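Local coordinates for uncharacterized protein (Novosphingobium aromaticivorans, PDB 2RFR) that is of unknown function but has the NTF2-like, cystatin-type fold of the SnoaL-like family, whose cone-shaped domains often enclose a ligand pocket, at residues G114-R126 with R137-L151. Residues are numbered along the deposited sequence; the frame is centred on the assembly and turned at random. Where two conformers were deposited one is given.
Sequences GSHRVSANRWTFR and RENALLDGSAAARAL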
loop_
_atom_site.group_PDB
_atom_site.type_symbol
_atom_site.label_atom_id
_atom_site.label_comp_id
_atom_site.label_asym_id
_atom_site.label_seq_id
_atom_site.Cartn_x
_atom_site.Cartn_y
_atom_site.Cartn_z
ATOM N N GLY A 114 -14.957 2.520 11.863
ATOM C CA GLY A 114 -15.679 2.028 10.710
ATOM C C GLY A 114 -15.159 2.661 9.433
ATOM O O GLY A 114 -14.390 3.591 9.432
ATOM N N SER A 115 -15.744 2.173 8.349
ATOM C CA SER A 115 -15.411 2.581 6.995
ATOM C C SER A 115 -16.474 3.537 6.519
ATOM O O SER A 115 -17.573 3.130 6.193
ATOM C CB SER A 115 -15.327 1.375 6.100
ATOM O OG SER A 115 -14.232 0.569 6.492
ATOM N N HIS A 116 -16.172 4.828 6.584
ATOM C CA HIS A 116 -17.112 5.898 6.250
ATOM C C HIS A 116 -17.371 5.997 4.766
ATOM O O HIS A 116 -18.506 6.214 4.322
ATOM C CB HIS A 116 -16.455 7.190 6.791
ATOM C CG HIS A 116 -17.118 8.502 6.397
ATOM N ND1 HIS A 116 -18.299 8.957 6.931
ATOM C CD2 HIS A 116 -16.649 9.505 5.591
ATOM C CE1 HIS A 116 -18.538 10.157 6.436
ATOM N NE2 HIS A 116 -17.574 10.492 5.592
ATOM N N ARG A 117 -16.308 5.877 3.954
ATOM C CA ARG A 117 -16.423 5.848 2.492
ATOM C C ARG A 117 -15.400 4.817 2.005
ATOM O O ARG A 117 -14.314 4.687 2.573
ATOM C CB ARG A 117 -16.153 7.243 1.872
ATOM C CG ARG A 117 -17.242 8.277 2.169
ATOM C CD ARG A 117 -16.912 9.713 1.660
ATOM N NE ARG A 117 -16.970 9.808 0.176
ATOM C CZ ARG A 117 -18.041 10.141 -0.565
ATOM N NH1 ARG A 117 -19.213 10.439 0.010
ATOM N NH2 ARG A 117 -17.938 10.262 -1.916
ATOM N N VAL A 118 -15.737 4.124 0.923
ATOM C CA VAL A 118 -14.840 3.236 0.169
ATOM C C VAL A 118 -14.990 3.647 -1.281
ATOM O O VAL A 118 -16.111 3.702 -1.777
ATOM C CB VAL A 118 -15.221 1.762 0.343
ATOM C CG1 VAL A 118 -14.371 0.880 -0.523
ATOM C CG2 VAL A 118 -15.157 1.346 1.819
ATOM N N SER A 119 -13.867 3.987 -1.922
ATOM C CA SER A 119 -13.883 4.674 -3.212
ATOM C C SER A 119 -12.848 4.174 -4.167
ATOM O O SER A 119 -11.780 3.662 -3.776
ATOM C CB SER A 119 -13.643 6.157 -3.001
ATOM O OG SER A 119 -14.628 6.728 -2.101
ATOM N N ALA A 120 -13.145 4.371 -5.446
ATOM C CA ALA A 120 -12.157 4.307 -6.526
ATOM C C ALA A 120 -11.572 5.652 -6.771
ATOM O O ALA A 120 -12.249 6.681 -6.609
ATOM C CB ALA A 120 -12.884 3.847 -7.770
ATOM N N ASN A 121 -10.314 5.679 -7.237
ATOM C CA ASN A 121 -9.679 6.926 -7.639
ATOM C C ASN A 121 -8.902 6.713 -8.915
ATOM O O ASN A 121 -8.191 5.730 -9.068
ATOM C CB ASN A 121 -8.633 7.411 -6.617
ATOM C CG ASN A 121 -9.174 7.636 -5.253
ATOM O OD1 ASN A 121 -9.498 8.745 -4.898
ATOM N ND2 ASN A 121 -9.394 6.558 -4.494
ATOM N N ARG A 122 -8.968 7.715 -9.772
ATOM C CA ARG A 122 -8.100 7.858 -10.910
ATOM C C ARG A 122 -7.411 9.195 -10.834
ATOM O O ARG A 122 -8.053 10.229 -10.675
ATOM C CB ARG A 122 -8.905 7.809 -12.225
ATOM C CG ARG A 122 -7.966 7.814 -13.439
ATOM C CD ARG A 122 -8.760 7.781 -14.691
ATOM N NE ARG A 122 -9.280 6.465 -14.908
ATOM C CZ ARG A 122 -9.132 5.762 -16.015
ATOM N NH1 ARG A 122 -8.442 6.236 -17.046
ATOM N NH2 ARG A 122 -9.717 4.578 -16.094
ATOM N N TRP A 123 -6.087 9.168 -10.933
ATOM C CA TRP A 123 -5.238 10.356 -10.840
ATOM C C TRP A 123 -4.489 10.523 -12.144
ATOM O O TRP A 123 -4.055 9.540 -12.732
ATOM C CB TRP A 123 -4.204 10.160 -9.770
ATOM C CG TRP A 123 -4.586 9.996 -8.351
ATOM C CD1 TRP A 123 -5.144 8.896 -7.766
ATOM C CD2 TRP A 123 -4.306 10.912 -7.287
ATOM N NE1 TRP A 123 -5.234 9.095 -6.428
ATOM C CE2 TRP A 123 -4.691 10.295 -6.082
ATOM C CE3 TRP A 123 -3.765 12.176 -7.230
ATOM C CZ2 TRP A 123 -4.549 10.915 -4.864
ATOM C CZ3 TRP A 123 -3.593 12.785 -6.006
ATOM C CH2 TRP A 123 -3.950 12.140 -4.841
ATOM N N THR A 124 -4.305 11.746 -12.573
ATOM C CA THR A 124 -3.392 12.103 -13.643
ATOM C C THR A 124 -2.332 13.019 -13.111
ATOM O O THR A 124 -2.559 13.774 -12.162
ATOM C CB THR A 124 -4.102 12.701 -14.803
ATOM O OG1 THR A 124 -4.691 13.918 -14.407
ATOM C CG2 THR A 124 -5.147 11.799 -15.426
ATOM N N PHE A 125 -1.152 12.968 -13.745
ATOM C CA PHE A 125 0.025 13.707 -13.298
ATOM C C PHE A 125 0.746 14.280 -14.495
ATOM O O PHE A 125 0.651 13.773 -15.611
ATOM C CB PHE A 125 0.994 12.792 -12.541
ATOM C CG PHE A 125 0.404 12.057 -11.386
ATOM C CD1 PHE A 125 -0.223 10.883 -11.589
ATOM C CD2 PHE A 125 0.414 12.572 -10.117
ATOM C CE1 PHE A 125 -0.803 10.197 -10.533
ATOM C CE2 PHE A 125 -0.177 11.905 -9.030
ATOM C CZ PHE A 125 -0.815 10.716 -9.272
ATOM N N ARG A 126 1.573 15.275 -14.216
ATOM C CA ARG A 126 2.523 15.730 -15.225
ATOM C C ARG A 126 3.827 16.129 -14.609
ATOM O O ARG A 126 3.920 16.514 -13.472
ATOM C CB ARG A 126 1.934 16.788 -16.097
ATOM C CG ARG A 126 1.813 18.085 -15.525
ATOM C CD ARG A 126 1.553 19.067 -16.708
ATOM N NE ARG A 126 1.365 20.363 -16.151
ATOM C CZ ARG A 126 0.207 21.006 -15.990
ATOM N NH1 ARG A 126 -0.956 20.516 -16.420
ATOM N NH2 ARG A 126 0.262 22.200 -15.428
ATOM N N ARG A 137 -7.602 14.590 -9.986
ATOM C CA ARG A 137 -7.989 13.379 -9.258
ATOM C C ARG A 137 -9.498 13.296 -9.373
ATOM O O ARG A 137 -10.191 14.288 -9.163
ATOM C CB ARG A 137 -7.606 13.490 -7.780
ATOM C CG ARG A 137 -7.973 12.252 -6.935
ATOM C CD ARG A 137 -7.603 12.459 -5.505
ATOM N NE ARG A 137 -8.089 11.321 -4.713
ATOM C CZ ARG A 137 -7.908 11.245 -3.413
ATOM N NH1 ARG A 137 -7.303 12.199 -2.745
ATOM N NH2 ARG A 137 -8.333 10.186 -2.791
ATOM N N GLU A 138 -9.993 12.092 -9.663
ATOM C CA GLU A 138 -11.413 11.811 -9.697
ATOM C C GLU A 138 -11.656 10.638 -8.748
ATOM O O GLU A 138 -10.958 9.646 -8.769
ATOM C CB GLU A 138 -11.831 11.387 -11.108
ATOM C CG GLU A 138 -11.704 12.495 -12.159
ATOM C CD GLU A 138 -11.855 12.027 -13.551
ATOM O OE1 GLU A 138 -11.557 10.877 -13.879
ATOM O OE2 GLU A 138 -12.181 12.870 -14.381
ATOM N N ASN A 139 -12.766 10.727 -8.030
ATOM C CA ASN A 139 -13.092 9.784 -7.001
ATOM C C ASN A 139 -14.607 9.509 -7.024
ATOM O O ASN A 139 -15.418 10.392 -7.331
ATOM C CB ASN A 139 -12.534 10.422 -5.706
ATOM C CG ASN A 139 -13.061 9.863 -4.454
ATOM O OD1 ASN A 139 -14.203 10.080 -4.110
ATOM N ND2 ASN A 139 -12.188 9.194 -3.697
ATOM N N ALA A 140 -15.000 8.262 -6.756
ATOM C CA ALA A 140 -16.412 7.881 -6.708
ATOM C C ALA A 140 -16.534 6.706 -5.740
ATOM O O ALA A 140 -15.633 5.867 -5.609
ATOM C CB ALA A 140 -16.930 7.496 -8.079
ATOM N N LEU A 141 -17.678 6.596 -5.082
ATOM C CA LEU A 141 -17.912 5.520 -4.133
ATOM C C LEU A 141 -18.071 4.174 -4.825
ATOM O O LEU A 141 -18.822 4.072 -5.801
ATOM C CB LEU A 141 -19.207 5.793 -3.344
ATOM C CG LEU A 141 -19.175 6.978 -2.387
ATOM C CD1 LEU A 141 -20.586 7.219 -1.859
ATOM C CD2 LEU A 141 -18.198 6.709 -1.242
ATOM N N LEU A 142 -17.503 3.128 -4.232
ATOM C CA LEU A 142 -17.728 1.764 -4.655
ATOM C C LEU A 142 -18.968 1.189 -3.896
ATOM O O LEU A 142 -18.908 0.311 -3.058
ATOM C CB LEU A 142 -16.453 0.952 -4.420
ATOM C CG LEU A 142 -15.377 1.253 -5.477
ATOM C CD1 LEU A 142 -13.983 0.847 -4.964
ATOM C CD2 LEU A 142 -15.691 0.541 -6.772
ATOM N N ASP A 143 -20.101 1.792 -4.267
ATOM C CA ASP A 143 -21.417 1.538 -3.719
ATOM C C ASP A 143 -22.329 0.952 -4.765
ATOM O O ASP A 143 -23.573 0.914 -4.594
ATOM C CB ASP A 143 -22.002 2.774 -3.127
ATOM C CG ASP A 143 -22.250 3.858 -4.147
ATOM O OD1 ASP A 143 -21.963 3.680 -5.360
ATOM O OD2 ASP A 143 -22.762 4.926 -3.702
ATOM N N GLY A 144 -21.740 0.471 -5.857
ATOM C CA GLY A 144 -22.495 -0.014 -7.023
ATOM C C GLY A 144 -22.538 1.015 -8.143
ATOM O O GLY A 144 -22.895 0.646 -9.258
ATOM N N SER A 145 -22.149 2.251 -7.886
ATOM C CA SER A 145 -22.091 3.289 -8.936
ATOM C C SER A 145 -21.253 2.853 -10.081
ATOM O O SER A 145 -20.188 2.203 -9.954
ATOM C CB SER A 145 -21.634 4.621 -8.374
ATOM O OG SER A 145 -20.241 4.721 -8.190
ATOM N N ALA A 146 -21.705 3.266 -11.274
ATOM C CA ALA A 146 -20.961 3.003 -12.500
ATOM C C ALA A 146 -19.661 3.752 -12.545
ATOM O O ALA A 146 -18.634 3.264 -13.042
ATOM C CB ALA A 146 -21.819 3.338 -13.727
ATOM N N ALA A 147 -19.633 4.975 -12.039
ATOM C CA ALA A 147 -18.429 5.829 -12.166
ATOM C C ALA A 147 -17.254 5.196 -11.446
ATOM O O ALA A 147 -16.118 5.319 -11.946
ATOM C CB ALA A 147 -18.705 7.245 -11.619
ATOM N N ALA A 148 -17.466 4.565 -10.299
ATOM C CA ALA A 148 -16.337 4.045 -9.565
ATOM C C ALA A 148 -15.673 2.933 -10.369
ATOM O O ALA A 148 -14.459 2.836 -10.368
ATOM C CB ALA A 148 -16.783 3.574 -8.181
ATOM N N ARG A 149 -16.474 2.043 -10.955
ATOM C CA ARG A 149 -15.892 0.987 -11.778
ATOM C C ARG A 149 -15.130 1.532 -12.960
ATOM O O ARG A 149 -14.022 1.066 -13.305
ATOM C CB ARG A 149 -16.964 0.023 -12.275
ATOM C CG ARG A 149 -17.557 -0.760 -11.117
ATOM C CD ARG A 149 -18.457 -1.902 -11.607
ATOM N NE ARG A 149 -19.614 -1.378 -12.329
ATOM C CZ ARG A 149 -20.738 -0.957 -11.758
ATOM N NH1 ARG A 149 -20.934 -1.050 -10.475
ATOM N NH2 ARG A 149 -21.727 -0.475 -12.508
ATOM N N ALA A 150 -15.659 2.579 -13.593
ATOM C CA ALA A 150 -14.974 3.206 -14.727
ATOM C C ALA A 150 -13.683 3.855 -14.374
ATOM O O ALA A 150 -12.742 3.841 -15.176
ATOM C CB ALA A 150 -15.930 4.229 -15.436
ATOM N N LEU A 151 -13.570 4.422 -13.175
ATOM C CA LEU A 151 -12.324 5.006 -12.728
ATOM C C LEU A 151 -11.224 3.972 -12.652
ATOM O O LEU A 151 -10.069 4.299 -12.896
ATOM C CB LEU A 151 -12.513 5.725 -11.392
ATOM C CG LEU A 151 -13.378 6.961 -11.408
ATOM C CD1 LEU A 151 -13.539 7.495 -10.021
ATOM C CD2 LEU A 151 -12.806 8.069 -12.371
#
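N121 OD1 takes three hydrogen bonds from R137 and N139 across the antiparallel hairpin of strands 112-128 and 131-141, part of the curved sheet of the NTF2-like fold. R137 grips N121 OD1, which lies in its guanidinium plane, side-on through NE and NH2 (NH2 at 2.8 Å). N139 ND2 adds a nearly straight bond to N121 OD1 (3.0 Å, 173°). No donor sits on a lone pair: R137 approaches from one side of the N121 amide plane, N139 from the other.

The R137 chain, extended from CG to NE, runs over W123: CD sits 3.6 Å from the six-membered ring centroid, a CH-pi contact, and the guanidinium lies 14° from parallel with the ring. A methionine in place of R137 would probably leave N121 OD1 with N139 alone of these donors and the indole without the guanidinium over its rim. Further out, S103 holds N121 ND2, and Y28 makes a cation-pi contact with R137.

On the other face, helix 146-152 packs against A120, whose CB lies 3.9 Å from A148 CB. Bent at chi3 (-75°), R122 turns its guanidinium to the helix, NE and NH2 reaching one face of the L151 carbonyl, NE 3.1 Å from L151 O.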